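Local coordinates for protein glutathione transferase (Phanerochaete chrysosporium, PDB 4F0C) that binds oxidized glutathione disulfide in its glutathione transferase fold and probably acts in glutathione-dependent chemistry as a Ure2p-type transferase, at residues His64-Phe69 with Val82-Pro87; Phe91-Ser94 with Asp98-Ile101. All blocks are in the same frame, centred on the assembly; numbering follows the deposited sequence.

Contact 1: His64-Phe69 with Val82-Pro87; sequences HYYNDF and VEKYDP
Lys84 reaches out from the last turns of helix 74-85 and lays its charged end over one face of the Tyr66 ring. The two side chains cross at about a right angle. Lys84 NZ is 3.8 Å from the centroid of the Tyr66 ring and 15° off its normal, a cation-pi contact. Lys84 CE sits 3.9 Å from the same centroid, only 8° off the normal, and adds a CH-pi contact. The lysine chain is bent at chi3 and chi4, which sets CE and NZ side by side above the ring. NZ leans toward the rim on the CE1 side, and CE lies closer to CD2. A water bridges the two polar ends. It accepts from Lys84 NZ at 2.7 Å and donates weakly to Tyr66 OH. That hydroxyl has a stronger partner, Asp97 of the second subunit. Tyr85 comes in at the base of the tyrosine: its OH lies 4.1 Å from Tyr66 CB, while it hydrogen-bonds to Asp63. One face of the Tyr85 ring is met by Lys84 CB, 3.6 Å above the plane and toward the rim. A leucine in place of Tyr66 would probably leave the Lys84 ammonium without its aromatic face and Asp97 of the second subunit without its hydroxyl mate. Within the loop, His64 ND1 donates in its ring plane to Asp68 OD1 at 2.7 Å, and Tyr66 to Phe69 form a type I' beta turn. This turn closes the loop between the antiparallel strands 60-63 and 69-72, the latter at one edge of the sheet. Helix 74-85 follows in the chain, and the Lys84-Tyr66 contact brings its C-terminal part against the hairpin loop. Phe96 of the second subunit packs on Lys84.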
ATOM      1  N   HIS A  64      11.788  15.154 -16.295  1.00 11.33           N
ATOM      2  CA  HIS A  64      12.912  15.762 -16.985  1.00 13.69           C
ATOM      3  C   HIS A  64      13.019  17.277 -16.753  1.00 14.63           C
ATOM      4  O   HIS A  64      14.075  17.854 -16.981  1.00 16.78           O
ATOM      5  CB  HIS A  64      12.856  15.440 -18.488  1.00 13.45           C
ATOM      6  CG  HIS A  64      12.863  13.970 -18.786  1.00 16.47           C
ATOM      7  ND1 HIS A  64      13.925  13.151 -18.457  1.00 14.86           N
ATOM      8  CD2 HIS A  64      11.950  13.178 -19.397  1.00 16.16           C
ATOM      9  CE1 HIS A  64      13.656  11.915 -18.844  1.00 17.65           C
ATOM     10  NE2 HIS A  64      12.471  11.906 -19.431  1.00 17.27           N
ATOM     11  N   TYR A  65      11.921  17.918 -16.334  1.00 12.00           N
ATOM     12  CA  TYR A  65      11.922  19.377 -16.160  1.00 15.79           C
ATOM     13  C   TYR A  65      12.217  19.716 -14.693  1.00 18.71           C
ATOM     14  O   TYR A  65      12.178  20.875 -14.292  1.00 16.84           O
ATOM     15  CB  TYR A  65      10.578  20.007 -16.562  1.00 10.85           C
ATOM     16  CG  TYR A  65      10.167  19.834 -18.026  1.00 12.05           C
ATOM     17  CD1 TYR A  65      10.992  19.182 -18.952  1.00 12.31           C
ATOM     18  CD2 TYR A  65       8.947  20.378 -18.488  1.00 12.47           C
ATOM     19  CE1 TYR A  65      10.577  19.041 -20.319  1.00 12.67           C
ATOM     20  CE2 TYR A  65       8.542  20.243 -19.806  1.00 13.38           C
ATOM     21  CZ  TYR A  65       9.340  19.567 -20.714  1.00 14.05           C
ATOM     22  OH  TYR A  65       8.889  19.441 -22.026  1.00 15.32           O
ATOM     23  N   TYR A  66      12.506  18.690 -13.904  1.00 12.15           N
ATOM     24  CA  TYR A  66      12.929  18.900 -12.515  1.00 12.53           C
ATOM     25  C   TYR A  66      14.203  18.089 -12.252  1.00 12.42           C
ATOM     26  O   TYR A  66      14.240  17.266 -11.347  1.00 13.11           O
ATOM     27  CB  TYR A  66      11.798  18.485 -11.579  1.00 13.14           C
ATOM     28  CG  TYR A  66      11.991  18.869 -10.114  1.00 15.32           C
ATOM     29  CD1 TYR A  66      12.313  20.182  -9.756  1.00 18.59           C
ATOM     30  CD2 TYR A  66      11.843  17.917  -9.108  1.00 13.75           C
ATOM     31  CE1 TYR A  66      12.467  20.539  -8.400  1.00 24.60           C
ATOM     32  CE2 TYR A  66      11.991  18.257  -7.761  1.00 15.46           C
ATOM     33  CZ  TYR A  66      12.306  19.573  -7.416  1.00 23.54           C
ATOM     34  OH  TYR A  66      12.458  19.928  -6.083  1.00 24.91           O
ATOM     35  N   ASN A  67      15.222  18.315 -13.081  0.55 12.95           N
ATOM     36  CA  ASN A  67      16.531  17.681 -12.924  0.55 18.18           C
ATOM     37  C   ASN A  67      16.483  16.148 -12.941  0.55 16.47           C
ATOM     38  O   ASN A  67      17.281  15.503 -12.268  0.55 13.27           O
ATOM     39  CB  ASN A  67      17.225  18.165 -11.637  0.55 19.18           C
ATOM     40  CG  ASN A  67      17.148  19.678 -11.466  0.55 23.84           C
ATOM     41  OD1 ASN A  67      17.832  20.422 -12.166  0.55 25.74           O
ATOM     42  ND2 ASN A  67      16.306  20.137 -10.537  0.55 25.31           N
ATOM     43  N   ASP A  68      15.564  15.585 -13.727  1.00 14.62           N
ATOM     44  CA  ASP A  68      15.401  14.127 -13.854  1.00 15.65           C
ATOM     45  C   ASP A  68      15.079  13.447 -12.535  1.00 15.27           C
ATOM     46  O   ASP A  68      15.509  12.317 -12.274  1.00 13.89           O
ATOM     47  CB  ASP A  68      16.631  13.480 -14.526  1.00 21.06           C
ATOM     48  CG  ASP A  68      16.733  13.833 -16.011  1.00 26.34           C
ATOM     49  OD1 ASP A  68      15.707  14.182 -16.637  1.00 20.00           O
ATOM     50  OD2 ASP A  68      17.839  13.774 -16.547  1.00 24.64           O
ATOM     51  N   PHE A  69      14.315  14.141 -11.701  1.00 11.97           N
ATOM     52  CA  PHE A  69      13.856  13.570 -10.433  1.00 11.30           C
ATOM     53  C   PHE A  69      13.039  12.298 -10.704  1.00 13.68           C
ATOM     54  O   PHE A  69      12.214  12.270 -11.624  1.00 15.01           O
ATOM     55  CB  PHE A  69      12.971  14.606  -9.720  1.00 10.89           C
ATOM     56  CG  PHE A  69      12.735  14.316  -8.254  1.00 16.21           C
ATOM     57  CD1 PHE A  69      13.623  14.797  -7.298  1.00 18.22           C
ATOM     58  CD2 PHE A  69      11.602  13.608  -7.834  1.00 13.20           C
ATOM     59  CE1 PHE A  69      13.407  14.574  -5.944  1.00 16.14           C
ATOM     60  CE2 PHE A  69      11.371  13.377  -6.451  1.00 10.53           C
ATOM     61  CZ  PHE A  69      12.268  13.862  -5.519  1.00 11.05           C
ATOM     62  N   VAL A  82       0.452  15.645  -8.366  1.00  8.46           N
ATOM     63  CA  VAL A  82      -0.489  16.679  -7.903  1.00 11.94           C
ATOM     64  C   VAL A  82       0.155  17.717  -6.980  1.00 12.84           C
ATOM     65  O   VAL A  82      -0.243  18.892  -7.005  1.00 10.29           O
ATOM     66  CB  VAL A  82      -1.810  16.139  -7.272  1.00 11.29           C
ATOM     67  CG1 VAL A  82      -2.603  15.325  -8.313  1.00 11.77           C
ATOM     68  CG2 VAL A  82      -1.546  15.330  -5.985  1.00 11.59           C
ATOM     69  N   GLU A  83       1.116  17.314  -6.153  0.53  9.15           N
ATOM     70  CA  GLU A  83       1.791  18.310  -5.331  0.53 11.29           C
ATOM     71  C   GLU A  83       2.479  19.375  -6.193  0.53 11.44           C
ATOM     72  O   GLU A  83       2.392  20.587  -5.925  0.53  9.72           O
ATOM     73  CB  GLU A  83       2.776  17.634  -4.367  0.53 13.69           C
ATOM     74  CG  GLU A  83       2.061  17.011  -3.169  0.53 20.82           C
ATOM     75  CD  GLU A  83       1.579  18.065  -2.170  0.53 25.71           C
ATOM     76  OE1 GLU A  83       0.673  17.765  -1.366  0.53 32.78           O
ATOM     77  OE2 GLU A  83       2.116  19.191  -2.184  0.53 32.67           O
ATOM     78  N   LYS A  84       3.143  18.935  -7.251  1.00 10.97           N
ATOM     79  CA  LYS A  84       3.956  19.873  -8.016  1.00 14.09           C
ATOM     80  C   LYS A  84       3.263  20.504  -9.214  1.00 15.91           C
ATOM     81  O   LYS A  84       3.662  21.576  -9.650  1.00 14.53           O
ATOM     82  CB  LYS A  84       5.277  19.208  -8.464  1.00 16.26           C
ATOM     83  CG  LYS A  84       6.309  19.147  -7.340  1.00 19.81           C
ATOM     84  CD  LYS A  84       7.727  18.756  -7.816  1.00 24.73           C
ATOM     85  CE  LYS A  84       8.314  19.651  -8.896  1.00 20.50           C
ATOM     86  NZ  LYS A  84       8.783  21.004  -8.450  1.00 23.14           N
ATOM     87  N   TYR A  85       2.242  19.838  -9.750  1.00 11.46           N
ATOM     88  CA  TYR A  85       1.671  20.223 -11.041  1.00 12.46           C
ATOM     89  C   TYR A  85       0.129  20.252 -11.064  1.00 12.53           C
ATOM     90  O   TYR A  85      -0.483  20.244 -12.140  1.00 14.79           O
ATOM     91  CB  TYR A  85       2.186  19.304 -12.159  1.00 12.93           C
ATOM     92  CG  TYR A  85       3.708  19.284 -12.241  1.00 10.87           C
ATOM     93  CD1 TYR A  85       4.410  20.419 -12.669  1.00 13.61           C
ATOM     94  CD2 TYR A  85       4.436  18.158 -11.835  1.00 12.03           C
ATOM     95  CE1 TYR A  85       5.792  20.417 -12.727  1.00 16.10           C
ATOM     96  CE2 TYR A  85       5.827  18.138 -11.904  1.00 11.99           C
ATOM     97  CZ  TYR A  85       6.506  19.289 -12.331  1.00 15.62           C
ATOM     98  OH  TYR A  85       7.895  19.313 -12.416  1.00 15.61           O
ATOM     99  N   ASP A  86      -0.473  20.370  -9.892  1.00 10.26           N
ATOM    100  CA  ASP A  86      -1.919  20.600  -9.801  1.00 10.46           C
ATOM    101  C   ASP A  86      -2.206  21.795  -8.883  1.00 12.53           C
ATOM    102  O   ASP A  86      -2.851  21.642  -7.820  1.00 15.06           O
ATOM    103  CB  ASP A  86      -2.631  19.305  -9.309  1.00 10.66           C
ATOM    104  CG  ASP A  86      -4.160  19.425  -9.328  1.00 10.96           C
ATOM    105  OD1 ASP A  86      -4.697  20.251 -10.121  1.00 11.87           O
ATOM    106  OD2 ASP A  86      -4.818  18.659  -8.591  1.00 10.21           O
ATOM    107  N   PRO A  87      -1.694  22.993  -9.250  1.00 16.58           N
ATOM    108  CA  PRO A  87      -1.786  24.130  -8.317  1.00 11.95           C
ATOM    109  C   PRO A  87      -3.232  24.617  -8.113  1.00 12.36           C
ATOM    110  O   PRO A  87      -3.533  25.291  -7.115  1.00 19.05           O
ATOM    111  CB  PRO A  87      -0.943  25.227  -9.005  1.00 16.05           C
ATOM    112  CG  PRO A  87      -1.037  24.874 -10.474  1.00 19.63           C
ATOM    113  CD  PRO A  87      -0.972  23.356 -10.486  1.00 16.64           C
TER
HETATM  114  O   HOH W   1       9.616  21.295  -5.934  1.00 40.51           O

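Contact 2: Phe91-Ser94 with Asp98-Ile101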
ATOM      1  N   PHE A  91      -7.487  17.892  -9.143  1.00 13.06           N
ATOM      2  CA  PHE A  91      -7.546  16.451  -8.844  1.00 11.15           C
ATOM      3  C   PHE A  91      -6.941  16.165  -7.495  1.00 10.39           C
ATOM      4  O   PHE A  91      -6.406  15.074  -7.273  1.00 11.52           O
ATOM      5  CB  PHE A  91      -6.808  15.654  -9.941  1.00 13.88           C
ATOM      6  CG  PHE A  91      -7.362  15.915 -11.311  1.00 15.06           C
ATOM      7  CD1 PHE A  91      -8.564  15.354 -11.695  1.00 11.07           C
ATOM      8  CD2 PHE A  91      -6.726  16.789 -12.176  1.00 14.37           C
ATOM      9  CE1 PHE A  91      -9.119  15.620 -12.942  1.00 12.19           C
ATOM     10  CE2 PHE A  91      -7.279  17.061 -13.428  1.00 14.05           C
ATOM     11  CZ  PHE A  91      -8.480  16.484 -13.796  1.00 13.72           C
ATOM     12  N   SER A  92      -6.994  17.155  -6.594  1.00 10.28           N
ATOM     13  CA  SER A  92      -6.318  17.026  -5.288  1.00 12.61           C
ATOM     14  C   SER A  92      -6.912  18.087  -4.355  1.00 10.32           C
ATOM     15  O   SER A  92      -7.893  18.770  -4.717  1.00 11.22           O
ATOM     16  CB  SER A  92      -4.785  17.192  -5.441  1.00 10.09           C
ATOM     17  OG  SER A  92      -4.476  18.495  -5.965  1.00 11.14           O
ATOM     18  N   VAL A  93      -6.346  18.222  -3.163  1.00  8.71           N
ATOM     19  CA  VAL A  93      -6.954  19.044  -2.114  1.00  9.33           C
ATOM     20  C   VAL A  93      -5.944  19.975  -1.459  1.00 11.43           C
ATOM     21  O   VAL A  93      -4.734  19.739  -1.541  1.00 14.93           O
ATOM     22  CB  VAL A  93      -7.648  18.158  -1.026  1.00  8.94           C
ATOM     23  CG1 VAL A  93      -8.891  17.482  -1.609  1.00 11.66           C
ATOM     24  CG2 VAL A  93      -6.706  17.090  -0.459  1.00  9.75           C
ATOM     25  N   SER A  94      -6.433  21.010  -0.782  1.00 14.44           N
ATOM     26  CA  SER A  94      -5.518  22.011  -0.216  1.00 17.71           C
ATOM     27  C   SER A  94      -5.307  21.919   1.311  1.00 20.14           C
ATOM     28  O   SER A  94      -4.189  22.107   1.791  1.00 23.86           O
ATOM     29  CB  SER A  94      -5.943  23.427  -0.620  1.00 17.92           C
ATOM     30  OG  SER A  94      -7.264  23.644  -0.222  1.00 25.18           O
ATOM     31  N   ASP A  98      -8.058  17.459   4.605  1.00 13.26           N
ATOM     32  CA  ASP A  98      -8.422  16.775   3.371  1.00  9.41           C
ATOM     33  C   ASP A  98      -7.237  15.966   2.815  1.00 11.01           C
ATOM     34  O   ASP A  98      -7.409  14.836   2.333  1.00 10.27           O
ATOM     35  CB  ASP A  98      -8.905  17.769   2.298  1.00  6.64           C
ATOM     36  CG  ASP A  98     -10.282  18.356   2.598  1.00 20.87           C
ATOM     37  OD1 ASP A  98     -11.024  17.781   3.415  1.00 14.19           O
ATOM     38  OD2 ASP A  98     -10.636  19.371   1.960  1.00 17.58           O
ATOM     39  N   LYS A  99      -6.039  16.546   2.849  1.00  8.38           N
ATOM     40  CA  LYS A  99      -4.864  15.844   2.338  1.00  9.69           C
ATOM     41  C   LYS A  99      -4.610  14.510   3.040  1.00  9.71           C
ATOM     42  O   LYS A  99      -4.270  13.513   2.391  1.00  8.01           O
ATOM     43  CB  LYS A  99      -3.605  16.706   2.462  1.00 13.88           C
ATOM     44  CG  LYS A  99      -3.506  17.831   1.432  1.00 15.26           C
ATOM     45  CD  LYS A  99      -2.244  18.674   1.712  1.00 20.80           C
ATOM     46  CE  LYS A  99      -2.145  19.872   0.794  1.00 28.86           C
ATOM     47  NZ  LYS A  99      -0.848  20.592   1.109  1.00 33.07           N
ATOM     48  N   ILE A 100      -4.726  14.491   4.355  1.00  8.96           N
ATOM     49  CA  ILE A 100      -4.408  13.253   5.061  1.00 10.15           C
ATOM     50  C   ILE A 100      -5.455  12.174   4.765  1.00 10.32           C
ATOM     51  O   ILE A 100      -5.132  10.971   4.675  1.00  9.93           O
ATOM     52  CB  ILE A 100      -4.199  13.454   6.560  1.00 12.11           C
ATOM     53  CG1 ILE A 100      -3.594  12.184   7.194  1.00 12.36           C
ATOM     54  CG2 ILE A 100      -5.510  13.949   7.279  1.00 10.83           C
ATOM     55  CD1 ILE A 100      -2.200  11.818   6.634  1.00 13.76           C
ATOM     56  N   ILE A 101      -6.704  12.593   4.572  1.00  7.28           N
ATOM     57  CA  ILE A 101      -7.739  11.606   4.250  1.00  7.05           C
ATOM     58  C   ILE A 101      -7.589  11.146   2.787  1.00  8.16           C
ATOM     59  O   ILE A 101      -7.784   9.968   2.471  1.00  8.43           O
ATOM     60  CB  ILE A 101      -9.156  12.194   4.525  1.00 11.76           C
ATOM     61  CG1 ILE A 101      -9.302  12.502   6.019  1.00 10.77           C
ATOM     62  CG2 ILE A 101     -10.270  11.230   4.008  1.00 11.51           C
ATOM     63  CD1 ILE A 101      -9.006  11.268   6.956  1.00 11.75           C
TER
HETATM   64  O   HOH W   2      -8.967  21.071   0.798  1.00 18.23           O
HETATM   65  O   HOH W   3      -1.766  22.277   3.680  1.00 46.60           O
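The loop leading from helix 74-85 into the long helix 96-126 folds back on the first turns of that helix, and Val93 packs on it. Its CB is 3.6 Å from Asp98 CB, and the two side chains cross at about a right angle. The CG2 branch makes the closest approach. It touches the helix backbone itself, 3.4 Å from Lys99 N and 3.5 Å from Asp98 C. The other methyl, CG1, lies alongside Asp98 CB. With chi1 at -69°, CG2 stands between the backbone N and the carbonyl carbon of its own residue, and this turns it onto the Asp98-Lys99 peptide. Val93 is buried here.

Lys99 runs along the loop backbone past Val93 and Ser94. Its chain is extended beyond CG, with chi2 177°, which carries the outer methylenes past two carbonyls. Lys99 CE lies near Val93 O as well and comes to 3.2 Å from Ser94 O.

Two waters complete the join. One accepts from Ser94 N at 3.0 Å and donates to Asp98 OD2 at 2.7 Å, so the aspartate is linked to the loop backbone through solvent. The other donates to Ser94 O and accepts from Lys99 NZ, which links the Ser94 carbonyl to the lysine ammonium in the same way. Just ahead of the helix, Thr95 OG1 accepts a hydrogen bond from Asp98 N, as an N-cap side chain does. Deeper in the loop, Ser92 O takes a hydrogen bond from Lys165.

The arrangement is that of a helix N-terminus packed against its own incoming chain, with a valine side chain at the interface. It belongs to the linker of the glutathione transferase fold, where the thioredoxin-like domain passes into the all-helical domain.

The two contacts follow one another along the chain, with centres about 18 Å apart. Contact 1 ends in the chain that leaves helix 74-85, and contact 2 begins a few residues on. They meet directly. Asp86 OD2 probably takes hydrogen bonds from Ser92 OG at 2.7 Å and from Phe91 N at 2.8 Å. Val82 CB packs on Ser92 CB at 3.6 Å. The chain leaving helix 74-85 is thus held to the linker that leads into helix 96-126. Both contacts also reach the second subunit: Tyr66 bonds to its Asp97, and Ile100 packs on its Ala76. Together they join the N-terminal domain and the start of the helical domain to the subunit interface.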